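Local coordinates for protein Cg7008-pa (Drosophila melanogaster, PDB 2WAC) that cleaves both DNA and RNA as an endonuclease, works with the RNA-induced silencing complex, and through its Tudor domain binds peptides carrying symmetrically dimethylated arginine, at residues L57-A71 with Y85-L99. Numbering follows the deposited sequence.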
loop_
_atom_site.group_PDB
_atom_site.type_symbol
_atom_site.label_atom_id
_atom_site.label_comp_id
_atom_site.label_asym_id
_atom_site.label_seq_id
_atom_site.Cartn_x
_atom_site.Cartn_y
_atom_site.Cartn_z
ATOM N N LEU A 57 -10.636 7.830 -14.654
ATOM C CA LEU A 57 -9.585 6.836 -14.860
ATOM C C LEU A 57 -8.825 7.198 -16.133
ATOM O O LEU A 57 -9.418 7.303 -17.209
ATOM C CB LEU A 57 -10.167 5.421 -14.950
ATOM C CG LEU A 57 -9.195 4.235 -15.024
ATOM C CD1 LEU A 57 -8.337 4.110 -13.766
ATOM C CD2 LEU A 57 -9.953 2.943 -15.279
ATOM N N VAL A 58 -7.517 7.395 -15.999
ATOM C CA VAL A 58 -6.698 7.933 -17.086
ATOM C C VAL A 58 -5.430 7.122 -17.350
ATOM O O VAL A 58 -5.105 6.182 -16.619
ATOM C CB VAL A 58 -6.279 9.410 -16.809
ATOM C CG1 VAL A 58 -7.495 10.323 -16.745
ATOM C CG2 VAL A 58 -5.447 9.523 -15.530
ATOM N N ALA A 59 -4.731 7.497 -18.417
ATOM C CA ALA A 59 -3.345 7.110 -18.605
ATOM C C ALA A 59 -2.491 8.296 -18.174
ATOM O O ALA A 59 -2.726 9.431 -18.604
ATOM C CB ALA A 59 -3.079 6.752 -20.050
ATOM N N ALA A 60 -1.520 8.034 -17.307
ATOM C CA ALA A 60 -0.643 9.075 -16.787
ATOM C C ALA A 60 0.814 8.736 -17.062
ATOM O O ALA A 60 1.259 7.614 -16.796
ATOM C CB ALA A 60 -0.870 9.263 -15.294
ATOM N N GLN A 61 1.547 9.712 -17.593
ATOM C CA GLN A 61 2.974 9.559 -17.858
ATOM C C GLN A 61 3.773 9.909 -16.602
ATOM O O GLN A 61 3.975 11.086 -16.284
ATOM C CB GLN A 61 3.402 10.424 -19.048
ATOM C CG GLN A 61 4.710 9.987 -19.710
ATOM C CD GLN A 61 5.211 10.979 -20.750
ATOM O OE1 GLN A 61 4.835 12.151 -20.742
ATOM N NE2 GLN A 61 6.069 10.510 -21.649
ATOM N N PHE A 62 4.201 8.865 -15.893
ATOM C CA PHE A 62 4.968 8.963 -14.647
ATOM C C PHE A 62 6.198 9.849 -14.847
ATOM O O PHE A 62 6.937 9.676 -15.817
ATOM C CB PHE A 62 5.358 7.542 -14.201
ATOM C CG PHE A 62 5.923 7.440 -12.799
ATOM C CD1 PHE A 62 5.601 8.364 -11.808
ATOM C CD2 PHE A 62 6.748 6.365 -12.465
ATOM C CE1 PHE A 62 6.122 8.244 -10.519
ATOM C CE2 PHE A 62 7.265 6.228 -11.176
ATOM C CZ PHE A 62 6.951 7.172 -10.200
ATOM N N THR A 63 6.401 10.806 -13.941
ATOM C CA THR A 63 7.511 11.762 -14.063
ATOM C C THR A 63 8.884 11.113 -13.889
ATOM O O THR A 63 9.890 11.665 -14.336
ATOM C CB THR A 63 7.393 12.957 -13.084
ATOM O OG1 THR A 63 7.369 12.485 -11.730
ATOM C CG2 THR A 63 6.147 13.759 -13.361
ATOM N N LEU A 64 8.922 9.945 -13.248
ATOM C CA LEU A 64 10.185 9.248 -13.002
ATOM C C LEU A 64 10.801 8.631 -14.260
ATOM O O LEU A 64 11.993 8.818 -14.524
ATOM C CB LEU A 64 10.024 8.171 -11.922
ATOM C CG LEU A 64 11.286 7.361 -11.601
ATOM C CD1 LEU A 64 12.239 8.196 -10.763
ATOM C CD2 LEU A 64 10.948 6.059 -10.897
ATOM N N ASP A 65 9.992 7.904 -15.030
ATOM C CA ASP A 65 10.507 7.116 -16.155
ATOM C C ASP A 65 9.946 7.506 -17.527
ATOM O O ASP A 65 10.364 6.956 -18.550
ATOM C CB ASP A 65 10.309 5.611 -15.891
ATOM C CG ASP A 65 8.838 5.211 -15.752
ATOM O OD1 ASP A 65 7.951 6.093 -15.721
ATOM O OD2 ASP A 65 8.572 3.994 -15.671
ATOM N N ASN A 66 9.013 8.461 -17.537
ATOM C CA ASN A 66 8.276 8.870 -18.744
ATOM C C ASN A 66 7.480 7.747 -19.417
ATOM O O ASN A 66 7.200 7.806 -20.614
ATOM C CB ASN A 66 9.185 9.596 -19.756
ATOM C CG ASN A 66 9.561 10.998 -19.305
ATOM O OD1 ASN A 66 8.951 11.566 -18.398
ATOM N ND2 ASN A 66 10.577 11.572 -19.941
ATOM N N GLN A 67 7.108 6.733 -18.640
ATOM C CA GLN A 67 6.259 5.659 -19.149
ATOM C C GLN A 67 4.809 5.873 -18.718
ATOM O O GLN A 67 4.541 6.561 -17.728
ATOM C CB GLN A 67 6.778 4.280 -18.715
ATOM C CG GLN A 67 8.236 3.977 -19.111
ATOM C CD GLN A 67 8.524 4.167 -20.596
ATOM O OE1 GLN A 67 7.739 3.762 -21.457
ATOM N NE2 GLN A 67 9.664 4.780 -20.900
ATOM N N TRP A 68 3.881 5.296 -19.479
ATOM C CA TRP A 68 2.449 5.474 -19.245
ATOM C C TRP A 68 1.878 4.373 -18.342
ATOM O O TRP A 68 2.129 3.185 -18.563
ATOM C CB TRP A 68 1.698 5.527 -20.581
ATOM C CG TRP A 68 2.042 6.728 -21.440
ATOM C CD1 TRP A 68 3.006 6.798 -22.409
ATOM C CD2 TRP A 68 1.415 8.019 -21.405
ATOM N NE1 TRP A 68 3.017 8.052 -22.977
ATOM C CE2 TRP A 68 2.052 8.820 -22.382
ATOM C CE3 TRP A 68 0.377 8.575 -20.645
ATOM C CZ2 TRP A 68 1.687 10.152 -22.615
ATOM C CZ3 TRP A 68 0.012 9.902 -20.879
ATOM C CH2 TRP A 68 0.668 10.673 -21.858
ATOM N N TYR A 69 1.120 4.786 -17.324
ATOM C CA TYR A 69 0.504 3.876 -16.353
ATOM C C TYR A 69 -0.998 4.164 -16.211
ATOM O O TYR A 69 -1.455 5.261 -16.532
ATOM C CB TYR A 69 1.168 4.028 -14.975
ATOM C CG TYR A 69 2.641 3.669 -14.905
ATOM C CD1 TYR A 69 3.616 4.512 -15.437
ATOM C CD2 TYR A 69 3.061 2.501 -14.270
ATOM C CE1 TYR A 69 4.967 4.188 -15.371
ATOM C CE2 TYR A 69 4.413 2.170 -14.190
ATOM C CZ TYR A 69 5.359 3.019 -14.744
ATOM O OH TYR A 69 6.695 2.698 -14.668
ATOM N N ARG A 70 -1.759 3.181 -15.731
ATOM C CA ARG A 70 -3.165 3.403 -15.382
ATOM C C ARG A 70 -3.228 4.222 -14.095
ATOM O O ARG A 70 -2.487 3.951 -13.145
ATOM C CB ARG A 70 -3.914 2.081 -15.195
ATOM C CG ARG A 70 -3.951 1.180 -16.419
ATOM C CD ARG A 70 -5.120 0.205 -16.357
ATOM N NE ARG A 70 -5.053 -0.707 -15.214
ATOM C CZ ARG A 70 -6.030 -1.533 -14.848
ATOM N NH1 ARG A 70 -7.171 -1.571 -15.528
ATOM N NH2 ARG A 70 -5.870 -2.324 -13.794
ATOM N N ALA A 71 -4.100 5.225 -14.066
ATOM C CA ALA A 71 -4.168 6.131 -12.923
ATOM C C ALA A 71 -5.575 6.647 -12.657
ATOM O O ALA A 71 -6.366 6.823 -13.581
ATOM C CB ALA A 71 -3.197 7.298 -13.110
ATOM N N TYR A 85 -1.525 5.808 -8.893
ATOM C CA TYR A 85 -1.167 4.745 -9.831
ATOM C C TYR A 85 -1.744 3.422 -9.338
ATOM O O TYR A 85 -1.168 2.756 -8.476
ATOM C CB TYR A 85 0.351 4.697 -10.047
ATOM C CG TYR A 85 0.864 5.955 -10.714
ATOM C CD1 TYR A 85 0.737 6.134 -12.091
ATOM C CD2 TYR A 85 1.445 6.981 -9.966
ATOM C CE1 TYR A 85 1.187 7.297 -12.714
ATOM C CE2 TYR A 85 1.899 8.149 -10.579
ATOM C CZ TYR A 85 1.767 8.298 -11.955
ATOM O OH TYR A 85 2.209 9.447 -12.575
ATOM N N ILE A 86 -2.900 3.068 -9.901
ATOM C CA ILE A 86 -3.790 2.034 -9.346
ATOM C C ILE A 86 -3.240 0.609 -9.328
ATOM O O ILE A 86 -3.743 -0.247 -8.595
ATOM C CB ILE A 86 -5.193 2.040 -10.037
ATOM C CG1 ILE A 86 -5.066 1.867 -11.558
ATOM C CG2 ILE A 86 -5.968 3.313 -9.678
ATOM C CD1 ILE A 86 -6.304 1.281 -12.225
ATOM N N ASP A 87 -2.210 0.356 -10.127
ATOM C CA ASP A 87 -1.631 -0.980 -10.204
ATOM C C ASP A 87 -0.402 -1.148 -9.305
ATOM O O ASP A 87 0.161 -2.247 -9.216
ATOM C CB ASP A 87 -1.313 -1.334 -11.661
ATOM C CG ASP A 87 -2.560 -1.403 -12.530
ATOM O OD1 ASP A 87 -3.614 -1.870 -12.041
ATOM O OD2 ASP A 87 -2.491 -0.995 -13.708
ATOM N N TYR A 88 -0.011 -0.065 -8.628
ATOM C CA TYR A 88 1.201 -0.042 -7.795
ATOM C C TYR A 88 0.995 0.566 -6.408
ATOM O O TYR A 88 1.502 0.036 -5.417
ATOM C CB TYR A 88 2.347 0.668 -8.528
ATOM C CG TYR A 88 2.712 -0.015 -9.823
ATOM C CD1 TYR A 88 3.638 -1.057 -9.846
ATOM C CD2 TYR A 88 2.106 0.361 -11.024
ATOM C CE1 TYR A 88 3.962 -1.702 -11.037
ATOM C CE2 TYR A 88 2.419 -0.279 -12.215
ATOM C CZ TYR A 88 3.348 -1.305 -12.216
ATOM O OH TYR A 88 3.660 -1.933 -13.398
ATOM N N GLY A 89 0.269 1.678 -6.342
ATOM C CA GLY A 89 -0.076 2.282 -5.060
ATOM C C GLY A 89 0.514 3.644 -4.750
ATOM O O GLY A 89 0.071 4.307 -3.811
ATOM N N ASN A 90 1.516 4.065 -5.519
ATOM C CA ASN A 90 2.081 5.401 -5.333
ATOM C C ASN A 90 1.192 6.499 -5.922
ATOM O O ASN A 90 0.410 6.255 -6.841
ATOM C CB ASN A 90 3.517 5.497 -5.872
ATOM C CG ASN A 90 3.620 5.162 -7.349
ATOM O OD1 ASN A 90 3.078 4.157 -7.812
ATOM N ND2 ASN A 90 4.332 5.997 -8.095
ATOM N N LYS A 91 1.322 7.699 -5.363
ATOM C CA LYS A 91 0.595 8.877 -5.816
ATOM C C LYS A 91 1.585 9.971 -6.182
ATOM O O LYS A 91 2.696 10.009 -5.645
ATOM C CB LYS A 91 -0.300 9.415 -4.697
ATOM C CG LYS A 91 -1.484 8.555 -4.305
ATOM C CD LYS A 91 -2.242 9.240 -3.171
ATOM C CE LYS A 91 -3.545 8.539 -2.832
ATOM N NZ LYS A 91 -3.328 7.252 -2.129
ATOM N N GLU A 92 1.183 10.863 -7.087
ATOM C CA GLU A 92 1.927 12.101 -7.328
ATOM C C GLU A 92 1.042 13.226 -7.870
ATOM O O GLU A 92 -0.027 12.979 -8.440
ATOM C CB GLU A 92 3.135 11.871 -8.253
ATOM C CG GLU A 92 2.818 11.838 -9.748
ATOM C CD GLU A 92 4.060 11.718 -10.620
ATOM O OE1 GLU A 92 5.135 12.210 -10.218
ATOM O OE2 GLU A 92 3.958 11.137 -11.719
ATOM N N THR A 93 1.505 14.459 -7.677
ATOM C CA THR A 93 0.888 15.633 -8.284
ATOM C C THR A 93 1.655 16.004 -9.556
ATOM O O THR A 93 2.886 16.096 -9.557
ATOM C CB THR A 93 0.785 16.812 -7.293
ATOM O OG1 THR A 93 0.013 16.403 -6.157
ATOM C CG2 THR A 93 0.109 18.019 -7.939
ATOM N N LEU A 94 0.889 16.240 -10.618
ATOM C CA LEU A 94 1.365 16.157 -11.996
ATOM C C LEU A 94 0.650 17.171 -12.897
ATOM O O LEU A 94 -0.555 17.356 -12.742
ATOM C CB LEU A 94 1.044 14.739 -12.506
ATOM C CG LEU A 94 1.762 14.272 -13.760
ATOM C CD1 LEU A 94 3.234 14.520 -13.573
ATOM C CD2 LEU A 94 1.499 12.805 -14.053
ATOM N N PRO A 95 1.371 17.833 -13.838
ATOM C CA PRO A 95 0.611 18.614 -14.829
ATOM C C PRO A 95 -0.384 17.758 -15.622
ATOM O O PRO A 95 -0.089 16.602 -15.949
ATOM C CB PRO A 95 1.696 19.168 -15.759
ATOM C CG PRO A 95 2.934 19.178 -14.937
ATOM C CD PRO A 95 2.826 17.969 -14.043
ATOM N N THR A 96 -1.550 18.331 -15.914
ATOM C CA THR A 96 -2.611 17.631 -16.645
ATOM C C THR A 96 -2.251 17.349 -18.108
ATOM O O THR A 96 -2.875 16.496 -18.744
ATOM C CB THR A 96 -3.954 18.395 -16.587
ATOM O OG1 THR A 96 -3.772 19.720 -17.098
ATOM C CG2 THR A 96 -4.470 18.479 -15.159
ATOM N N ASN A 97 -1.252 18.056 -18.638
ATOM C CA ASN A 97 -0.752 17.759 -19.985
ATOM C C ASN A 97 0.015 16.430 -20.087
ATOM O O ASN A 97 0.388 16.005 -21.180
ATOM C CB ASN A 97 0.029 18.944 -20.601
ATOM C CG ASN A 97 1.286 19.315 -19.823
ATOM O OD1 ASN A 97 1.969 18.463 -19.259
ATOM N ND2 ASN A 97 1.605 20.604 -19.815
ATOM N N ARG A 98 0.230 15.780 -18.943
ATOM C CA ARG A 98 0.812 14.435 -18.895
ATOM C C ARG A 98 -0.260 13.371 -18.641
ATOM O O ARG A 98 0.045 12.221 -18.306
ATOM C CB ARG A 98 1.917 14.361 -17.839
ATOM C CG ARG A 98 3.182 15.109 -18.223
ATOM C CD ARG A 98 4.226 15.052 -17.125
ATOM N NE ARG A 98 4.872 13.742 -17.030
ATOM C CZ ARG A 98 6.013 13.414 -17.633
ATOM N NH1 ARG A 98 6.659 14.290 -18.395
ATOM N NH2 ARG A 98 6.509 12.197 -17.473
ATOM N N LEU A 99 -1.519 13.773 -18.805
ATOM C CA LEU A 99 -2.652 12.864 -18.696
ATOM C C LEU A 99 -3.331 12.708 -20.046
ATOM O O LEU A 99 -3.418 13.662 -20.822
ATOM C CB LEU A 99 -3.662 13.368 -17.659
ATOM C CG LEU A 99 -3.158 13.711 -16.251
ATOM C CD1 LEU A 99 -4.283 14.265 -15.395
ATOM C CD2 LEU A 99 -2.514 12.515 -15.570
HETATM O O HOH W 1 -0.884 2.108 -12.226
HETATM O O HOH W 2 -0.622 0.646 -14.504
#
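Gln61 O takes two bonds from one guanidinium: Arg98 NE at 2.9 Å and Arg98 NH2 at 3.0 Å, both arriving from the same face of its carbonyl plane. The grip sits in the Tudor domain, an SH3-like barrel, where strand 57-61 runs antiparallel to the chain at Arg98 and Leu99. Arg98 NH2 also reaches Asn66 OD1 at 2.7 Å, nearly in the guanidinium plane, while Gln61 OE1 lies over the centre of one guanidinium face. A bend at chi3 (74°) turns the Arg98 head back onto the 61-66 turn, and the backbone O of Arg98 receives Gln61 N in an almost straight bond. A leucine in place of Arg98 would probably leave Gln61 O and Asn66 OD1 without these donors and Gln61 OE1 without the flat group it lies against. In the same turn, Thr63 OG1 donates to the syn lone pair of Glu92 OE1 at 2.7 Å, and Glu92 OE2 accepts Tyr85 OH on its anti side, fixing the phenol beside Phe62.

Phe62, Tyr69, Tyr85 and Tyr88 form an aromatic cluster within the region involved in dimethylarginine binding. Tyr88 CE2 comes to the edge of the Tyr69 ring, the planes 77° apart, and Asn90 ND2 approaches Phe62 CZ at 3.6 Å. Arg70 makes a side-on salt bridge with Asp87, one nitrogen to each oxygen, while its NH1 goes to the carbonyls of Phe106 and Glu109. Ile86 CD1 lies over one face of the Arg70 guanidinium, toward its rim, and Arg70 NE meets the syn lone pair of Asp87 OD2 at 3.0 Å.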